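Local structure of chinitase A (Streptomyces coelicolor, 3EBV) at residues F64-D67 and V68-K71; P224-T227 and R228-G231; Y234-P237 and S238-N241; T273-D276 and A277-G280; A279-A282 and W283-S286. The protein is probably an endochitinase that hydrolyses chitin, this chain being its glycoside hydrolase family 18 TIM-barrel domain. All coordinates share one frame; numbering follows the deposited sequence. Where two conformers were deposited one is given.

How the contacts relate
All five contacts belong to one TIM barrel. Contact 1 stands apart on helix 61-73, its centre about 20 Å from that of contact 4 and about 27 Å from that of contact 2. The other four gather round the ends of strands 219-224 and 267-271. Contacts 4 and 5 share Ala-279 and Gly-280, with Asp-276 OD2 2.6 Å from Ser-284 OG; contact 2 packs Ala-229 CB 3.5 Å from Trp-275 CD1; contact 3 reaches contact 5 through a weak hydrogen bond from Asn-241 ND2 to Ser-286 OG. As in other family 18 enzymes, the active site is expected at the C-terminal ends of the barrel strands, where the 224-231 loop and helix 273-278 begin.

Contact 1 of 5, residues F64-D67 and V68-K71; sequences FKAD and VRAK
From Phe-64 to Lys-71 the backbone is continuous alpha-helix, and the bond from Val-68 N to Phe-64 O, 2.8 Å long and nearly straight at the hydrogen (167°), meets the oxygen almost along the C=O axis. The next three amides, of Arg-69, Ala-70 and Lys-71, continue the i to i+4 pattern to the carbonyls of Lys-65, Ala-66 and Asp-67, each donor tilted from the carbonyl plane. On the buried flank Val-68 lays its CG2 methyl over one face of the Phe-64 ring, 4.1 Å from the centroid and only 15° off the normal, a CH-pi contact that leans toward CZ. Phe-64 carries CG anti to its own nitrogen (chi1 173°), which swings the ring along the helix to meet that methyl. Helix 61-73 links parallel strands 32-40 and 77-84 of the barrel in a beta-alpha-beta crossover, and both Val-68 and Lys-71 rest on Val-78 of the second strand. Ile-23 and Leu-51 also pack against Phe-64. On another side, Arg-69 has two conformers; one bends at chi3 and folds its guanidinium back over Ala-66, whose CA lies 3.4 Å above one face, near the rim, so this packing is not a fixed contact. The charged ends reach further: Lys-65 forms a salt bridge with Glu-110, Asp-67 bonds to Tyr-59 OH, and Lys-71 NZ to Val-26 O.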
loop_
_atom_site.group_PDB
_atom_site.type_symbol
_atom_site.label_atom_id
_atom_site.label_comp_id
_atom_site.label_asym_id
_atom_site.label_seq_id
_atom_site.Cartn_x
_atom_site.Cartn_y
_atom_site.Cartn_z
ATOM N N PHE A 64 -9.510 4.618 -19.378
ATOM C CA PHE A 64 -9.111 4.368 -17.957
ATOM C C PHE A 64 -10.305 3.808 -17.164
ATOM O O PHE A 64 -10.216 2.730 -16.521
ATOM C CB PHE A 64 -8.595 5.668 -17.355
ATOM C CG PHE A 64 -8.308 5.584 -15.879
ATOM C CD1 PHE A 64 -7.136 4.953 -15.436
ATOM C CD2 PHE A 64 -9.187 6.112 -14.951
ATOM C CE1 PHE A 64 -6.840 4.871 -14.066
ATOM C CE2 PHE A 64 -8.923 6.029 -13.586
ATOM C CZ PHE A 64 -7.723 5.413 -13.144
ATOM N N LYS A 65 -11.447 4.489 -17.257
ATOM C CA LYS A 65 -12.645 4.000 -16.580
ATOM C C LYS A 65 -13.038 2.595 -17.011
ATOM O O LYS A 65 -13.448 1.775 -16.183
ATOM C CB LYS A 65 -13.830 4.969 -16.744
ATOM C CG LYS A 65 -13.670 6.276 -16.037
ATOM C CD LYS A 65 -14.950 7.094 -16.192
ATOM C CE LYS A 65 -14.820 8.463 -15.569
ATOM N NZ LYS A 65 -16.035 9.319 -15.872
ATOM N N ALA A 66 -12.931 2.319 -18.321
ATOM C CA ALA A 66 -13.252 1.006 -18.851
ATOM C C ALA A 66 -12.296 -0.084 -18.350
ATOM O O ALA A 66 -12.708 -1.200 -18.028
ATOM C CB ALA A 66 -13.260 1.044 -20.411
ATOM N N ASP A 67 -11.010 0.282 -18.300
ATOM C CA ASP A 67 -9.960 -0.603 -17.816
ATOM C C ASP A 67 -10.183 -0.932 -16.324
ATOM O O ASP A 67 -10.041 -2.088 -15.927
ATOM C CB ASP A 67 -8.607 0.072 -17.975
ATOM C CG ASP A 67 -8.114 0.116 -19.439
ATOM O OD1 ASP A 67 -8.785 -0.468 -20.327
ATOM O OD2 ASP A 67 -7.050 0.729 -19.661
ATOM N N VAL A 68 -10.541 0.087 -15.535
ATOM C CA VAL A 68 -10.896 -0.147 -14.125
ATOM C C VAL A 68 -12.058 -1.154 -13.997
ATOM O O VAL A 68 -11.969 -2.122 -13.232
ATOM C CB VAL A 68 -11.159 1.166 -13.392
ATOM C CG1 VAL A 68 -11.750 0.904 -11.991
ATOM C CG2 VAL A 68 -9.868 2.013 -13.289
ATOM N N ARG A 69 -13.122 -0.938 -14.774
ATOM C CA ARG A 69 -14.275 -1.840 -14.745
ATOM C C ARG A 69 -13.883 -3.258 -15.126
ATOM O O ARG A 69 -14.339 -4.228 -14.500
ATOM C CB ARG A 69 -15.398 -1.346 -15.680
ATOM C CG ARG A 69 -15.960 -0.011 -15.302
ATOM C CD ARG A 69 -17.242 0.327 -16.117
ATOM N NE ARG A 69 -17.163 -0.090 -17.523
ATOM C CZ ARG A 69 -16.849 0.698 -18.561
ATOM N NH1 ARG A 69 -16.814 0.168 -19.782
ATOM N NH2 ARG A 69 -16.575 1.996 -18.396
ATOM N N ALA A 70 -13.034 -3.398 -16.153
ATOM C CA ALA A 70 -12.582 -4.722 -16.562
ATOM C C ALA A 70 -11.755 -5.434 -15.478
ATOM O O ALA A 70 -11.878 -6.643 -15.296
ATOM C CB ALA A 70 -11.801 -4.660 -17.912
ATOM N N LYS A 71 -10.893 -4.675 -14.781
ATOM C CA LYS A 71 -10.134 -5.267 -13.661
ATOM C C LYS A 71 -11.096 -5.765 -12.592
ATOM O O LYS A 71 -10.912 -6.847 -12.022
ATOM C CB LYS A 71 -9.190 -4.215 -13.053
ATOM C CG LYS A 71 -7.862 -4.025 -13.837
ATOM C CD LYS A 71 -7.012 -5.301 -13.869
ATOM C CE LYS A 71 -5.743 -5.141 -14.698
ATOM N NZ LYS A 71 -4.899 -6.340 -14.566
#

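Contact 2 of 5, residues P224-T227 and R228-G231; sequences PAST and RAAG
Ser-226 and Arg-228 meet at the start of a tight turn, where the serine side chain reaches forward along the chain. Its CB is 3.9 Å from Arg-228 N and also packs on Ala-279. From there OG, placed between the backbone nitrogen and the carbonyl carbon (chi1 75°), accepts the N-H of Arg-228 at 3.1 Å, with a bent angle of 136°; this is an ST turn. The same oxygen comes 3.6 Å from Arg-228 CB. A second bond closes the type I beta turn from Ser-226 to Ala-229: Ala-229 N donates to Ser-226 O at 3.1 Å, approaching from well above the carbonyl plane. A glycine in place of Ser-226 has no hydroxyl, and the Arg-228 amide, left without that acceptor, would probably hold the start of the turn less firmly. Once reversed, the chain brings two methyls back to Pro-224. Ala-230 CB sits 3.5 Å from the ring carbon CG of that proline, and Ala-229 CB lies 4.0 Å from its CB. The turn follows strand 219-224 of the barrel. Ala-225 pairs its backbone with Trp-271 at the end of strand 267-271, Asn-182 accepts the N-H of Gly-231, and helix 273-278 sets Trp-275 against Ser-226, Arg-228 and Ala-229.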
loop_
_atom_site.group_PDB
_atom_site.type_symbol
_atom_site.label_atom_id
_atom_site.label_comp_id
_atom_site.label_asym_id
_atom_site.label_seq_id
_atom_site.Cartn_x
_atom_site.Cartn_y
_atom_site.Cartn_z
ATOM N N PRO A 224 10.413 -2.447 -2.950
ATOM C CA PRO A 224 10.610 -1.883 -4.307
ATOM C C PRO A 224 10.593 -3.032 -5.325
ATOM O O PRO A 224 11.144 -4.134 -5.059
ATOM C CB PRO A 224 12.035 -1.259 -4.239
ATOM C CG PRO A 224 12.370 -1.171 -2.751
ATOM C CD PRO A 224 11.661 -2.429 -2.191
ATOM N N ALA A 225 10.047 -2.769 -6.513
ATOM C CA ALA A 225 9.971 -3.814 -7.539
ATOM C C ALA A 225 11.337 -4.208 -8.117
ATOM O O ALA A 225 11.488 -5.295 -8.675
ATOM C CB ALA A 225 9.051 -3.374 -8.687
ATOM N N SER A 226 12.262 -3.257 -8.071
ATOM C CA SER A 226 13.595 -3.394 -8.674
ATOM C C SER A 226 14.528 -2.383 -8.014
ATOM O O SER A 226 14.082 -1.535 -7.237
ATOM C CB SER A 226 13.511 -3.068 -10.187
ATOM O OG SER A 226 13.395 -1.658 -10.372
ATOM N N THR A 227 15.840 -2.438 -8.323
ATOM C CA THR A 227 16.758 -1.437 -7.760
ATOM C C THR A 227 16.507 -0.038 -8.321
ATOM O O THR A 227 16.957 0.972 -7.728
ATOM C CB THR A 227 18.263 -1.789 -8.003
ATOM O OG1 THR A 227 18.432 -2.038 -9.394
ATOM C CG2 THR A 227 18.648 -3.036 -7.190
ATOM N N ARG A 228 15.756 0.029 -9.431
ATOM C CA ARG A 228 15.427 1.354 -10.031
ATOM C C ARG A 228 14.280 2.052 -9.291
ATOM O O ARG A 228 14.067 3.254 -9.436
ATOM C CB ARG A 228 15.133 1.240 -11.521
ATOM C CG ARG A 228 16.318 0.746 -12.332
ATOM C CD ARG A 228 15.985 0.777 -13.820
ATOM N NE ARG A 228 16.916 -0.057 -14.575
ATOM C CZ ARG A 228 18.084 0.364 -15.059
ATOM N NH1 ARG A 228 18.466 1.634 -14.897
ATOM N NH2 ARG A 228 18.866 -0.482 -15.724
ATOM N N ALA A 229 13.547 1.276 -8.493
ATOM C CA ALA A 229 12.272 1.746 -7.907
ATOM C C ALA A 229 12.427 2.493 -6.585
ATOM O O ALA A 229 11.461 3.063 -6.090
ATOM C CB ALA A 229 11.294 0.560 -7.740
ATOM N N ALA A 230 13.611 2.408 -5.969
ATOM C CA ALA A 230 13.854 3.033 -4.678
ATOM C C ALA A 230 15.346 3.285 -4.499
ATOM O O ALA A 230 16.147 2.615 -5.165
ATOM C CB ALA A 230 13.322 2.119 -3.533
ATOM N N GLY A 231 15.692 4.181 -3.588
ATOM C CA GLY A 231 17.096 4.500 -3.318
ATOM C C GLY A 231 17.780 3.425 -2.486
ATOM O O GLY A 231 19.011 3.329 -2.462
#

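Contact 3 of 5, residues Y234-P237 and S238-N241; sequences YVSP and SVVN
A helix start is built here, with Ser-236 at the N-cap of helix 237-249 and Val-235 and Val-240 meeting across it as a hydrophobic staple. Val-235 CG2 lies 3.6 Å from Val-240 CG2, the two side chains crossing at about a right angle, and both valines pack on Leu-223 of strand 219-224. Val-239 joins them, its CB 3.7 Å from Val-235 CB. Held with CG1 anti to its backbone nitrogen (chi1 172°), Val-239 turns that methyl to Val-235. An alanine in place of Val-239 lacks both methyls, which is likely to leave a gap beside Val-235 CB and CG2. Ser-236 O takes the N-H of Val-239 at 2.9 Å, from above the carbonyl plane, and weakly that of Val-240. The next i to i+4 bond is stronger: Asn-241 N to Pro-237 O, 2.9 Å and nearly straight (168°). In one of two Ser-236 conformers, OG is hydrogen-bonded to Ser-238 OG at 2.8 Å, with either hydroxyl a possible donor, and lies 3.3 Å from Val-239 CG2. The first turn is thus held by the Ser-236 and Pro-237 carbonyls, with the hydroxyl pair added in one conformer, and by Val-235 and Val-240, which face Leu-223, with Val-239 beside them.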
loop_
_atom_site.group_PDB
_atom_site.type_symbol
_atom_site.label_atom_id
_atom_site.label_comp_id
_atom_site.label_asym_id
_atom_site.label_seq_id
_atom_site.Cartn_x
_atom_site.Cartn_y
_atom_site.Cartn_z
ATOM N N TYR A 234 15.673 -2.549 -1.877
ATOM C CA TYR A 234 15.313 -3.642 -2.786
ATOM C C TYR A 234 15.848 -4.969 -2.258
ATOM O O TYR A 234 17.019 -5.035 -1.837
ATOM C CB TYR A 234 15.879 -3.414 -4.194
ATOM C CG TYR A 234 15.677 -4.599 -5.085
ATOM C CD1 TYR A 234 14.442 -4.869 -5.641
ATOM C CD2 TYR A 234 16.742 -5.491 -5.332
ATOM C CE1 TYR A 234 14.226 -6.027 -6.432
ATOM C CE2 TYR A 234 16.553 -6.620 -6.120
ATOM C CZ TYR A 234 15.302 -6.881 -6.664
ATOM O OH TYR A 234 15.148 -8.025 -7.440
ATOM N N VAL A 235 15.017 -6.014 -2.342
ATOM C CA VAL A 235 15.510 -7.392 -2.116
ATOM C C VAL A 235 15.044 -8.296 -3.260
ATOM O O VAL A 235 14.029 -8.056 -3.913
ATOM C CB VAL A 235 15.021 -7.989 -0.777
ATOM C CG1 VAL A 235 15.556 -7.186 0.404
ATOM C CG2 VAL A 235 13.461 -8.106 -0.734
ATOM N N SER A 236 15.800 -9.364 -3.521
ATOM C CA SER A 236 15.353 -10.344 -4.504
ATOM C C SER A 236 13.985 -10.895 -4.113
ATOM O O SER A 236 13.662 -10.988 -2.913
ATOM C CB SER A 236 16.353 -11.496 -4.638
ATOM O OG SER A 236 16.430 -12.240 -3.436
ATOM N N PRO A 237 13.177 -11.284 -5.100
ATOM C CA PRO A 237 11.898 -11.917 -4.750
ATOM C C PRO A 237 12.073 -13.125 -3.792
ATOM O O PRO A 237 11.218 -13.333 -2.922
ATOM C CB PRO A 237 11.302 -12.322 -6.123
ATOM C CG PRO A 237 11.984 -11.402 -7.105
ATOM C CD PRO A 237 13.342 -11.106 -6.564
ATOM N N SER A 238 13.159 -13.886 -3.931
ATOM C CA SER A 238 13.368 -15.029 -3.020
ATOM C C SER A 238 13.424 -14.558 -1.569
ATOM O O SER A 238 12.996 -15.288 -0.680
ATOM C CB SER A 238 14.669 -15.769 -3.379
ATOM O OG SER A 238 15.796 -14.922 -3.265
ATOM N N VAL A 239 13.932 -13.340 -1.320
ATOM C CA VAL A 239 13.980 -12.792 0.051
ATOM C C VAL A 239 12.564 -12.448 0.557
ATOM O O VAL A 239 12.213 -12.716 1.723
ATOM C CB VAL A 239 14.933 -11.568 0.170
ATOM C CG1 VAL A 239 14.814 -10.894 1.558
ATOM C CG2 VAL A 239 16.406 -11.989 -0.129
ATOM N N VAL A 240 11.755 -11.814 -0.294
ATOM C CA VAL A 240 10.374 -11.552 0.084
ATOM C C VAL A 240 9.678 -12.889 0.410
ATOM O O VAL A 240 8.955 -13.003 1.422
ATOM C CB VAL A 240 9.554 -10.849 -1.052
ATOM C CG1 VAL A 240 8.126 -10.581 -0.573
ATOM C CG2 VAL A 240 10.271 -9.549 -1.489
ATOM N N ASN A 241 9.849 -13.880 -0.463
ATOM C CA ASN A 241 9.179 -15.194 -0.272
ATOM C C ASN A 241 9.674 -15.872 0.999
ATOM O O ASN A 241 8.874 -16.472 1.700
ATOM C CB ASN A 241 9.395 -16.084 -1.507
ATOM C CG ASN A 241 8.754 -15.485 -2.742
ATOM O OD1 ASN A 241 7.848 -14.648 -2.640
ATOM N ND2 ASN A 241 9.186 -15.947 -3.928
#

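Contact 4 of 5, residues T273-D276 and A277-G280; sequences TNWD and ATAG
Trp-275 and Thr-278 stand one turn apart on helix 273-278, and the six-membered part of the indole passes obliquely by the threonine, its CE3 atom 4.3 Å from Thr-278 CB. Beyond that grazing contact the side chains of the first turn fan outward, leaving backbone carbonyls and small groups to meet across the turn. The carbonyl of Asn-274 takes the amide of Thr-278 at 3.0 Å (164°). Thr-278 also turns OG1 back over this carbonyl, 3.4 Å from Asn-274 O, because the hydroxyl lies beside its own nitrogen (chi1 -71°). That bond is long and weak, and it is not settled, because the hydroxyl also has Thr-19 OG1 as a hydrogen-bond partner. Ala-277 rests its methyl between two carbonyls, with CB 3.5 Å from Asn-274 O and 3.6 Å from Thr-273 O. A Schellman motif ends this short helix, which follows barrel strand 267-271 after one residue: Gly-280, at positive phi, sends its N-H to Ala-277 O at 3.0 Å, while Asn-281 N reaches back to Asp-276 O. Ala-279 N still bonds to Trp-275 O at 3.1 Å. Asp-276 projects its carboxylate from another side of the helix, where OD2 is gripped by the hydroxyls of Tyr-30 and Ser-284, an environment that would probably favour the charged form. Asn-274 bonds to Gln-12 N through OD1 and to Thr-19 O through ND2, and Thr-273 OG1 bonds to Gln-21.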
loop_
_atom_site.group_PDB
_atom_site.type_symbol
_atom_site.label_atom_id
_atom_site.label_comp_id
_atom_site.label_asym_id
_atom_site.label_seq_id
_atom_site.Cartn_x
_atom_site.Cartn_y
_atom_site.Cartn_z
ATOM N N THR A 273 4.089 -1.099 -10.336
ATOM C CA THR A 273 3.835 -1.998 -11.481
ATOM C C THR A 273 4.718 -1.568 -12.677
ATOM O O THR A 273 5.201 -2.421 -13.431
ATOM C CB THR A 273 2.338 -2.045 -11.860
ATOM O OG1 THR A 273 1.916 -0.768 -12.338
ATOM C CG2 THR A 273 1.476 -2.377 -10.621
ATOM N N ASN A 274 4.951 -0.273 -12.793
ATOM C CA ASN A 274 5.737 0.255 -13.952
ATOM C C ASN A 274 7.174 -0.177 -13.855
ATOM O O ASN A 274 7.778 -0.635 -14.859
ATOM C CB ASN A 274 5.611 1.783 -13.985
ATOM C CG ASN A 274 4.167 2.231 -13.978
ATOM O OD1 ASN A 274 3.511 2.309 -12.912
ATOM N ND2 ASN A 274 3.636 2.545 -15.170
ATOM N N TRP A 275 7.768 -0.053 -12.657
ATOM C CA TRP A 275 9.134 -0.521 -12.497
ATOM C C TRP A 275 9.197 -2.053 -12.604
ATOM O O TRP A 275 10.168 -2.594 -13.153
ATOM C CB TRP A 275 9.728 -0.051 -11.172
ATOM C CG TRP A 275 10.039 1.405 -11.109
ATOM C CD1 TRP A 275 9.550 2.304 -10.215
ATOM C CD2 TRP A 275 10.922 2.135 -11.971
ATOM N NE1 TRP A 275 10.082 3.559 -10.438
ATOM C CE2 TRP A 275 10.918 3.484 -11.527
ATOM C CE3 TRP A 275 11.747 1.772 -13.058
ATOM C CZ2 TRP A 275 11.686 4.506 -12.154
ATOM C CZ3 TRP A 275 12.495 2.798 -13.703
ATOM C CH2 TRP A 275 12.469 4.138 -13.228
ATOM N N ASP A 276 8.154 -2.754 -12.145
ATOM C CA ASP A 276 8.121 -4.229 -12.306
ATOM C C ASP A 276 8.219 -4.590 -13.815
ATOM O O ASP A 276 9.001 -5.463 -14.204
ATOM C CB ASP A 276 6.812 -4.730 -11.644
ATOM C CG ASP A 276 6.600 -6.262 -11.646
ATOM O OD1 ASP A 276 7.575 -7.037 -11.483
ATOM O OD2 ASP A 276 5.387 -6.608 -11.776
ATOM N N ALA A 277 7.469 -3.854 -14.633
ATOM C CA ALA A 277 7.430 -4.096 -16.105
ATOM C C ALA A 277 8.792 -3.799 -16.730
ATOM O O ALA A 277 9.257 -4.577 -17.595
ATOM C CB ALA A 277 6.367 -3.239 -16.742
ATOM N N THR A 278 9.429 -2.693 -16.315
ATOM C CA THR A 278 10.787 -2.407 -16.791
ATOM C C THR A 278 11.719 -3.576 -16.512
ATOM O O THR A 278 12.625 -3.911 -17.317
ATOM C CB THR A 278 11.292 -1.086 -16.189
ATOM O OG1 THR A 278 10.548 -0.021 -16.813
ATOM C CG2 THR A 278 12.818 -0.914 -16.409
ATOM N N ALA A 279 11.484 -4.240 -15.361
ATOM C CA ALA A 279 12.318 -5.382 -14.935
ATOM C C ALA A 279 11.696 -6.729 -15.333
ATOM O O ALA A 279 11.942 -7.742 -14.665
ATOM C CB ALA A 279 12.566 -5.322 -13.387
ATOM N N GLY A 280 10.910 -6.770 -16.408
ATOM C CA GLY A 280 10.446 -8.051 -16.988
ATOM C C GLY A 280 9.403 -8.784 -16.169
ATOM O O GLY A 280 9.186 -9.988 -16.372
#

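Contact 5 of 5, residues A279-A282 and W283-S286; sequences AGNA and WSNS
Asn-281 O is the point on which Asn-285 settles: it accepts the backbone N-H of Asn-285 at 2.9 Å (154°), and the asparagine side chain lies against the same oxygen, with CB 3.2 Å and CG 3.1 Å from Asn-281 O. Asn-285 keeps CG beside its own nitrogen (chi1 -82°), which brings the amide group back toward the helix start. Ser-286 N bonds to Ala-282 O at 3.1 Å, completing a second helical link. Ser-284 approaches Asn-281 from another side, its OG 3.9 Å from Asn-281 CB, and the hydroxyl itself is tied to the carboxylate of Asp-276. What sets Asn-281 in place is a type I' beta turn from Ala-279 to Ala-282, closed by a weak bond of 3.3 Å from Ala-282 N to Ala-279 O. Both central residues, Gly-280 and Asn-281, have positive phi, a conformation that glycine and asparagine accept more readily than most. Asn-281 occupies the N-cap of helix 282-292, though its side chain makes no capping bond. The turn joins helix 273-278 to helix 282-292 with only the three residues 279-281 between them. Trp-283 carries its indole away from the turn (CG anti to the nitrogen, chi1 -167°) and buries it against Val-240 of helix 237-249 and against Ala-268 and Thr-270 of strand 267-271, while Ser-286 packs on Pro-237 at the start of helix 237-249.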
loop_
_atom_site.group_PDB
_atom_site.type_symbol
_atom_site.label_atom_id
_atom_site.label_comp_id
_atom_site.label_asym_id
_atom_site.label_seq_id
_atom_site.Cartn_x
_atom_site.Cartn_y
_atom_site.Cartn_z
ATOM N N ALA A 279 11.484 -4.240 -15.361
ATOM C CA ALA A 279 12.318 -5.382 -14.935
ATOM C C ALA A 279 11.696 -6.729 -15.333
ATOM O O ALA A 279 11.942 -7.742 -14.665
ATOM C CB ALA A 279 12.566 -5.322 -13.387
ATOM N N GLY A 280 10.910 -6.770 -16.408
ATOM C CA GLY A 280 10.446 -8.051 -16.988
ATOM C C GLY A 280 9.403 -8.784 -16.169
ATOM O O GLY A 280 9.186 -9.988 -16.372
ATOM N N ASN A 281 8.778 -8.051 -15.239
ATOM C CA ASN A 281 7.754 -8.640 -14.332
ATOM C C ASN A 281 8.357 -9.744 -13.457
ATOM O O ASN A 281 7.601 -10.628 -12.997
ATOM C CB ASN A 281 6.522 -9.115 -15.086
ATOM C CG ASN A 281 5.799 -7.973 -15.761
ATOM O OD1 ASN A 281 5.797 -6.850 -15.250
ATOM N ND2 ASN A 281 5.153 -8.259 -16.898
ATOM N N ALA A 282 9.672 -9.733 -13.248
ATOM C CA ALA A 282 10.305 -10.774 -12.412
ATOM C C ALA A 282 9.727 -10.742 -10.992
ATOM O O ALA A 282 9.414 -11.818 -10.415
ATOM C CB ALA A 282 11.803 -10.578 -12.377
ATOM N N TRP A 283 9.541 -9.559 -10.439
ATOM C CA TRP A 283 9.088 -9.479 -9.034
ATOM C C TRP A 283 7.668 -10.036 -8.929
ATOM O O TRP A 283 7.398 -10.926 -8.085
ATOM C CB TRP A 283 9.182 -8.025 -8.535
ATOM C CG TRP A 283 9.049 -7.840 -7.039
ATOM C CD1 TRP A 283 10.071 -7.668 -6.151
ATOM C CD2 TRP A 283 7.829 -7.774 -6.289
ATOM N NE1 TRP A 283 9.567 -7.510 -4.860
ATOM C CE2 TRP A 283 8.195 -7.580 -4.912
ATOM C CE3 TRP A 283 6.468 -7.907 -6.615
ATOM C CZ2 TRP A 283 7.232 -7.468 -3.891
ATOM C CZ3 TRP A 283 5.506 -7.776 -5.609
ATOM C CH2 TRP A 283 5.900 -7.595 -4.252
ATOM N N SER A 284 6.714 -9.537 -9.723
ATOM C CA SER A 284 5.345 -10.022 -9.597
ATOM C C SER A 284 5.218 -11.505 -10.002
ATOM O O SER A 284 4.373 -12.236 -9.429
ATOM C CB SER A 284 4.329 -9.146 -10.331
ATOM O OG SER A 284 4.631 -9.072 -11.732
ATOM N N ASN A 285 6.025 -11.959 -10.971
ATOM C CA ASN A 285 5.966 -13.383 -11.335
ATOM C C ASN A 285 6.284 -14.239 -10.101
ATOM O O ASN A 285 5.575 -15.203 -9.828
ATOM C CB ASN A 285 6.934 -13.724 -12.463
ATOM C CG ASN A 285 6.371 -13.379 -13.834
ATOM O OD1 ASN A 285 5.188 -13.102 -13.973
ATOM N ND2 ASN A 285 7.227 -13.479 -14.852
ATOM N N SER A 286 7.349 -13.902 -9.381
ATOM C CA SER A 286 7.835 -14.810 -8.314
ATOM C C SER A 286 7.039 -14.563 -7.035
ATOM O O SER A 286 6.555 -15.529 -6.426
ATOM C CB SER A 286 9.311 -14.590 -8.075
ATOM O OG SER A 286 9.683 -15.209 -6.837
#